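Side-chain contacts in Sqt1 (Chaetomium thermophilum, PDB 4ZOY), which probably acts as a WD40 beta-propeller chaperone in ribosome biogenesis, capturing a nascent ribosomal protein while it is still being translated: residues S351-D356 against F361-H366; F253-S258 against A262-G267; L394-S397 against V403-R406. All coordinates share one frame; numbering follows the deposited sequence.

Contact 1: S351-D356 against F361-H366; sequences SIAVFD and FALRRH
Val354 faces both Arg364 and Arg365 in a classic beta bulge, which shifts the antiparallel register between the third and fourth strands of a WD40 propeller blade. Val354 O accepts from both amides, with Arg364 N at 2.7 Å and, in a longer bond, Arg365 N at 3.3 Å. The tight part lies on the Phe355 side. With CG anti to the carbonyl carbon (chi1 -55°), the Phe355 ring brings CE1 to 3.9 Å from Leu363 CD1, while its CB meets Phe361 CD2 at 4.2 Å. Leu324 and the strand 273-277, from the preceding sheet, close over both phenylalanines. On the opposite face, the extended Arg364 chain passes Val354 CG1 and delivers NH1 to Asp356 OD1 at 2.9 Å, a salt bridge on the syn side, somewhat out of the carboxylate plane, with the carboxylate and guanidinium planes 57° apart. Each partner has a second hold: Asp356 OD2 on Arg359, Arg364 NH2 on Arg410 O. The far end is looser and reached by water. The partly exposed His366 makes a weak bond through NE2 to Ser351 OG, which Asp349 grips more firmly. One water in the imidazole plane bridges the pair, 2.9 Å from His366 NE2 and 3.2 Å from Ser351 OG.

Contact 2: F253-S258 against A262-G267; sequences FSVAVS and AVVAVG
The hairpin of strands 252-257 and 263-268 forms the first two strands of a propeller blade, and a classic beta bulge marks one end of it, where Phe253 and Ser254 both face Gly267. Gly267 O takes Phe253 N at 2.8 Å in an almost straight bond (177°) and Ser254 N at 3.1 Å. Ser254 OG lies 3.4 Å from Gly267 CA, over the place where a CB would clash, and bonds to Ile331 O of the next blade. Farther along, valines cover one face. Val255 CG2 and Val264 CG2, both methyls trans to their backbone nitrogens, press together at 3.5 Å; Val257 CG2, from the residue directly paired with Val264, lies 4.1 Å from that same Val264 CG2. Ala206 and Val208 of the preceding blade pack onto this valine face, whereas Ala265 on the reverse face meets Phe336 of the following one. At the turn, Ser258 N donates to Val263 O at 3.0 Å. The Ser258 hydroxyl sits between N and the carbonyl carbon (chi1 70°), where OG accepts from Val263 N at 3.3 Å. Replacing Ser258 with alanine removes that acceptor and would probably leave Val263 N without its mate and the turn less firmly closed. This is the inner hairpin of a WD40 propeller blade, its first two strands packed between the blades on either side.

Contact 3: L394-S397 against V403-R406; sequences LLTS and VVRR
Thr396 OG1 is gripped by two groups: Arg406 NE donates to it at 2.9 Å from within the guanidinium plane, and Gln462 OE1 is a further hydrogen-bond partner. Arg406 leaves its strand with CG trans to the backbone nitrogen, then bends at chi3 (-67°), which turns the guanidinium edge toward the threonine. Along the way its CG skims Leu395 O at 3.4 Å. The Thr396 methyl points the other way along the sheet, CG2 meeting Val404 CG1 at 3.8 Å. One residue along, Ser397 and Arg405, whose side chains lie on the other face, form a hydrogen-bonded antiparallel pair, with Ser397 N to Arg405 O and Arg405 N to Ser397 O both 2.8 Å. Ser397 OG bonds to His371 NE2 and Trp407 NE1, consistent with the Asp-His-Ser-Trp structural tetrad of WD40 blades, of which Asp401 is probably the aspartate. Arg405 CB lies 3.8 Å from Ser397 OG, but its guanidinium leads off to salt bridges with Glu444 and Asp401, and Val403 CG1 covers one guanidinium face. The two arginines thus differ: Arg405 is matched by acids, whereas buried Arg406 has neutral oxygens at NE and, through Gly466 O, at NH2, which probably fixes its guanidinium and helps to offset the cost of burying its charge.

Overall arrangement
The three contacts sample the three different strand pairs of a blade, each in a different one of three consecutive blades: contact 2 joins first and second strands, contact 3 second and third, contact 1 third and fourth. Contact 2, its centre about 12 Å from the centre of the chain, relies on apolar methyls and backbone bonds. Contact 3, its centre about 14 Å out, is the most buried and holds a buried arginine against a threonine hydroxyl. Contact 1, its centre about 20 Å out, reaches the outer edge of its blade, with a bound water and a salt-bridged arginine only partly buried. Contacts 1 and 3 touch directly, Ile352 CD1 lying 3.8 Å from Ser397 CB. A bulge shifts the register within contact 1; another marks the end of contact 2.

Contact 1: S351-D356 against F361-H366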
# COMPACT_ATOMS: atom_id res chain seq x y z
N SER A 351 14.53 10.06 3.70
CA SER A 351 14.09 11.21 2.93
C SER A 351 12.85 10.92 2.09
O SER A 351 12.55 9.76 1.78
CB SER A 351 15.19 11.70 1.99
OG SER A 351 15.43 10.76 0.95
N ILE A 352 12.16 11.99 1.74
CA ILE A 352 11.10 11.94 0.76
C ILE A 352 11.55 12.84 -0.37
O ILE A 352 12.11 13.90 -0.13
CB ILE A 352 9.76 12.41 1.33
CG1 ILE A 352 9.32 11.48 2.47
CG2 ILE A 352 8.69 12.54 0.22
CD1 ILE A 352 8.15 12.02 3.26
N ALA A 353 11.33 12.41 -1.61
CA ALA A 353 11.61 13.24 -2.77
C ALA A 353 10.34 13.42 -3.59
O ALA A 353 9.51 12.51 -3.69
CB ALA A 353 12.72 12.63 -3.61
N VAL A 354 10.17 14.62 -4.12
CA VAL A 354 8.97 14.99 -4.86
C VAL A 354 9.39 15.41 -6.26
O VAL A 354 10.26 16.27 -6.41
CB VAL A 354 8.20 16.12 -4.17
CG1 VAL A 354 6.90 16.45 -4.91
CG2 VAL A 354 7.90 15.74 -2.72
N PHE A 355 8.77 14.81 -7.26
CA PHE A 355 9.11 15.08 -8.66
C PHE A 355 7.91 15.64 -9.43
O PHE A 355 6.76 15.23 -9.19
CB PHE A 355 9.60 13.80 -9.34
CG PHE A 355 10.75 13.14 -8.64
CD1 PHE A 355 12.05 13.52 -8.93
CD2 PHE A 355 10.53 12.15 -7.69
CE1 PHE A 355 13.12 12.92 -8.29
CE2 PHE A 355 11.60 11.55 -7.03
CZ PHE A 355 12.90 11.93 -7.34
N ASP A 356 8.17 16.54 -10.37
CA ASP A 356 7.13 17.15 -11.20
C ASP A 356 6.86 16.33 -12.46
O ASP A 356 7.67 16.30 -13.39
CB ASP A 356 7.53 18.58 -11.56
CG ASP A 356 7.15 19.60 -10.48
OD1 ASP A 356 6.63 19.20 -9.41
OD2 ASP A 356 7.37 20.81 -10.71
N PHE A 361 9.83 14.88 -14.79
CA PHE A 361 10.13 14.41 -13.44
C PHE A 361 11.31 15.17 -12.84
O PHE A 361 12.12 14.62 -12.08
CB PHE A 361 10.35 12.89 -13.45
CG PHE A 361 9.08 12.13 -13.72
CD1 PHE A 361 8.60 11.98 -15.01
CD2 PHE A 361 8.35 11.60 -12.66
CE1 PHE A 361 7.41 11.31 -15.25
CE2 PHE A 361 7.16 10.93 -12.90
CZ PHE A 361 6.68 10.79 -14.19
N ALA A 362 11.36 16.47 -13.15
CA ALA A 362 12.29 17.37 -12.48
C ALA A 362 12.06 17.32 -10.98
O ALA A 362 10.95 17.10 -10.51
CB ALA A 362 12.12 18.80 -12.98
N LEU A 363 13.13 17.53 -10.22
CA LEU A 363 13.03 17.52 -8.77
C LEU A 363 12.35 18.77 -8.26
O LEU A 363 12.77 19.90 -8.55
CB LEU A 363 14.41 17.38 -8.15
CG LEU A 363 14.49 17.34 -6.62
CD1 LEU A 363 13.75 16.13 -6.09
CD2 LEU A 363 15.96 17.27 -6.24
N ARG A 364 11.25 18.58 -7.52
CA ARG A 364 10.54 19.69 -6.90
C ARG A 364 11.10 19.96 -5.51
O ARG A 364 11.31 21.10 -5.13
CB ARG A 364 9.05 19.38 -6.82
CG ARG A 364 8.19 20.59 -6.52
CD ARG A 364 6.73 20.18 -6.30
NE ARG A 364 5.88 21.35 -6.08
CZ ARG A 364 5.14 21.92 -7.03
NH1 ARG A 364 5.13 21.41 -8.26
NH2 ARG A 364 4.41 22.98 -6.75
N ARG A 365 11.32 18.90 -4.76
CA ARG A 365 11.81 19.04 -3.40
C ARG A 365 12.41 17.74 -2.91
O ARG A 365 11.87 16.66 -3.15
CB ARG A 365 10.68 19.48 -2.45
CG ARG A 365 11.17 19.93 -1.08
CD ARG A 365 10.15 20.80 -0.39
NE ARG A 365 10.73 21.56 0.71
CZ ARG A 365 10.12 22.57 1.33
NH1 ARG A 365 8.91 22.95 0.94
NH2 ARG A 365 10.73 23.20 2.32
N HIS A 366 13.55 17.85 -2.23
CA HIS A 366 14.17 16.72 -1.57
C HIS A 366 14.08 16.97 -0.07
O HIS A 366 14.81 17.81 0.47
CB HIS A 366 15.63 16.58 -2.03
CG HIS A 366 16.31 15.33 -1.54
ND1 HIS A 366 17.66 15.12 -1.71
CD2 HIS A 366 15.82 14.23 -0.91
CE1 HIS A 366 17.98 13.95 -1.19
NE2 HIS A 366 16.89 13.38 -0.71
O HOH W 1 18.57 11.27 0.40

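Contact 2: F253-S258 against A262-G267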
# COMPACT_ATOMS: atom_id res chain seq x y z
N PHE A 253 11.39 -2.60 -5.20
CA PHE A 253 10.69 -2.74 -3.92
C PHE A 253 9.37 -1.99 -3.85
O PHE A 253 8.60 -2.19 -2.90
CB PHE A 253 11.60 -2.26 -2.79
CG PHE A 253 12.90 -3.01 -2.72
CD1 PHE A 253 12.91 -4.34 -2.33
CD2 PHE A 253 14.09 -2.40 -3.08
CE1 PHE A 253 14.10 -5.06 -2.28
CE2 PHE A 253 15.29 -3.11 -3.03
CZ PHE A 253 15.29 -4.44 -2.63
N SER A 254 9.11 -1.13 -4.83
CA SER A 254 7.88 -0.34 -4.81
C SER A 254 7.40 -0.05 -6.23
O SER A 254 8.18 -0.08 -7.19
CB SER A 254 8.08 0.97 -4.03
OG SER A 254 9.16 1.72 -4.58
N VAL A 255 6.11 0.24 -6.36
CA VAL A 255 5.49 0.46 -7.66
C VAL A 255 4.23 1.28 -7.47
O VAL A 255 3.53 1.15 -6.47
CB VAL A 255 5.20 -0.90 -8.38
CG1 VAL A 255 4.19 -1.73 -7.60
CG2 VAL A 255 4.70 -0.67 -9.81
N ALA A 256 3.96 2.16 -8.44
CA ALA A 256 2.78 3.01 -8.43
C ALA A 256 2.41 3.34 -9.87
O ALA A 256 3.27 3.45 -10.75
CB ALA A 256 3.01 4.28 -7.62
N VAL A 257 1.11 3.47 -10.12
CA VAL A 257 0.62 3.83 -11.45
C VAL A 257 -0.03 5.22 -11.39
O VAL A 257 -0.69 5.56 -10.42
CB VAL A 257 -0.39 2.78 -11.97
CG1 VAL A 257 -0.92 3.18 -13.34
CG2 VAL A 257 0.28 1.41 -12.05
N SER A 258 0.19 6.04 -12.42
CA SER A 258 -0.30 7.42 -12.43
C SER A 258 -1.82 7.48 -12.58
O SER A 258 -2.43 6.51 -13.03
CB SER A 258 0.38 8.21 -13.56
OG SER A 258 -0.07 7.76 -14.82
N ALA A 262 -1.23 6.38 -17.58
CA ALA A 262 -0.27 6.54 -18.68
C ALA A 262 1.13 6.03 -18.37
O ALA A 262 1.87 5.65 -19.27
CB ALA A 262 -0.19 8.02 -19.10
N VAL A 263 1.52 6.06 -17.09
CA VAL A 263 2.84 5.55 -16.72
C VAL A 263 2.81 4.76 -15.44
O VAL A 263 1.91 4.91 -14.61
CB VAL A 263 3.90 6.69 -16.56
CG1 VAL A 263 3.98 7.55 -17.83
CG2 VAL A 263 3.58 7.57 -15.38
N VAL A 264 3.83 3.94 -15.29
CA VAL A 264 4.10 3.26 -14.04
C VAL A 264 5.47 3.70 -13.53
O VAL A 264 6.41 3.86 -14.32
CB VAL A 264 4.02 1.71 -14.20
CG1 VAL A 264 4.99 1.21 -15.27
CG2 VAL A 264 4.25 1.00 -12.88
N ALA A 265 5.56 3.94 -12.22
CA ALA A 265 6.84 4.22 -11.56
C ALA A 265 7.24 3.01 -10.75
O ALA A 265 6.42 2.43 -10.04
CB ALA A 265 6.73 5.43 -10.66
N VAL A 266 8.51 2.62 -10.85
CA VAL A 266 9.06 1.56 -10.00
C VAL A 266 10.21 2.14 -9.20
O VAL A 266 10.93 3.02 -9.67
CB VAL A 266 9.53 0.31 -10.79
CG1 VAL A 266 8.37 -0.27 -11.58
CG2 VAL A 266 10.69 0.65 -11.73
N GLY A 267 10.34 1.68 -7.97
CA GLY A 267 11.37 2.19 -7.08
C GLY A 267 12.16 1.04 -6.52
O GLY A 267 11.63 -0.04 -6.25

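Contact 3: L394-S397 against V403-R406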
# COMPACT_ATOMS: atom_id res chain seq x y z
N LEU A 394 -1.30 17.26 -0.25
CA LEU A 394 -1.06 16.84 1.12
C LEU A 394 -0.66 15.36 1.17
O LEU A 394 -1.40 14.49 0.71
CB LEU A 394 -2.30 17.09 1.98
CG LEU A 394 -2.53 18.57 2.35
CD1 LEU A 394 -3.91 18.75 2.96
CD2 LEU A 394 -1.44 19.06 3.30
N LEU A 395 0.50 15.12 1.75
CA LEU A 395 1.10 13.78 1.80
C LEU A 395 1.30 13.35 3.23
O LEU A 395 1.89 14.09 4.03
CB LEU A 395 2.45 13.78 1.07
CG LEU A 395 3.12 12.41 0.94
CD1 LEU A 395 2.55 11.66 -0.25
CD2 LEU A 395 4.63 12.56 0.82
N THR A 396 0.82 12.16 3.56
CA THR A 396 1.07 11.57 4.87
C THR A 396 2.18 10.53 4.76
O THR A 396 2.20 9.74 3.81
CB THR A 396 -0.19 10.92 5.43
OG1 THR A 396 -1.23 11.89 5.40
CG2 THR A 396 0.01 10.46 6.88
N SER A 397 3.10 10.54 5.72
CA SER A 397 4.20 9.59 5.72
C SER A 397 4.37 8.95 7.10
O SER A 397 4.01 9.54 8.12
CB SER A 397 5.50 10.25 5.29
OG SER A 397 5.91 11.24 6.23
N VAL A 403 7.30 8.01 13.99
CA VAL A 403 6.49 9.20 13.82
C VAL A 403 5.68 9.15 12.52
O VAL A 403 6.13 8.56 11.53
CB VAL A 403 7.36 10.47 13.84
CG1 VAL A 403 6.51 11.73 13.84
CG2 VAL A 403 8.27 10.46 15.08
N VAL A 404 4.48 9.71 12.57
CA VAL A 404 3.67 9.93 11.37
C VAL A 404 3.69 11.43 11.09
O VAL A 404 3.55 12.24 12.01
CB VAL A 404 2.22 9.44 11.55
CG1 VAL A 404 1.41 9.66 10.27
CG2 VAL A 404 2.20 7.99 11.96
N ARG A 405 3.88 11.80 9.84
CA ARG A 405 3.94 13.21 9.49
C ARG A 405 3.04 13.54 8.32
O ARG A 405 2.69 12.66 7.53
CB ARG A 405 5.38 13.63 9.18
CG ARG A 405 6.28 13.61 10.41
CD ARG A 405 7.63 14.29 10.21
NE ARG A 405 8.29 14.38 11.51
CZ ARG A 405 9.11 13.46 12.00
NH1 ARG A 405 9.42 12.38 11.29
NH2 ARG A 405 9.64 13.61 13.21
N ARG A 406 2.65 14.80 8.20
CA ARG A 406 1.93 15.21 7.02
C ARG A 406 2.59 16.44 6.45
O ARG A 406 3.02 17.34 7.18
CB ARG A 406 0.47 15.47 7.30
CG ARG A 406 -0.26 15.76 6.00
CD ARG A 406 -1.70 15.72 6.19
NE ARG A 406 -2.21 14.40 6.51
CZ ARG A 406 -3.40 14.19 7.06
NH1 ARG A 406 -4.16 15.24 7.39
NH2 ARG A 406 -3.83 12.98 7.28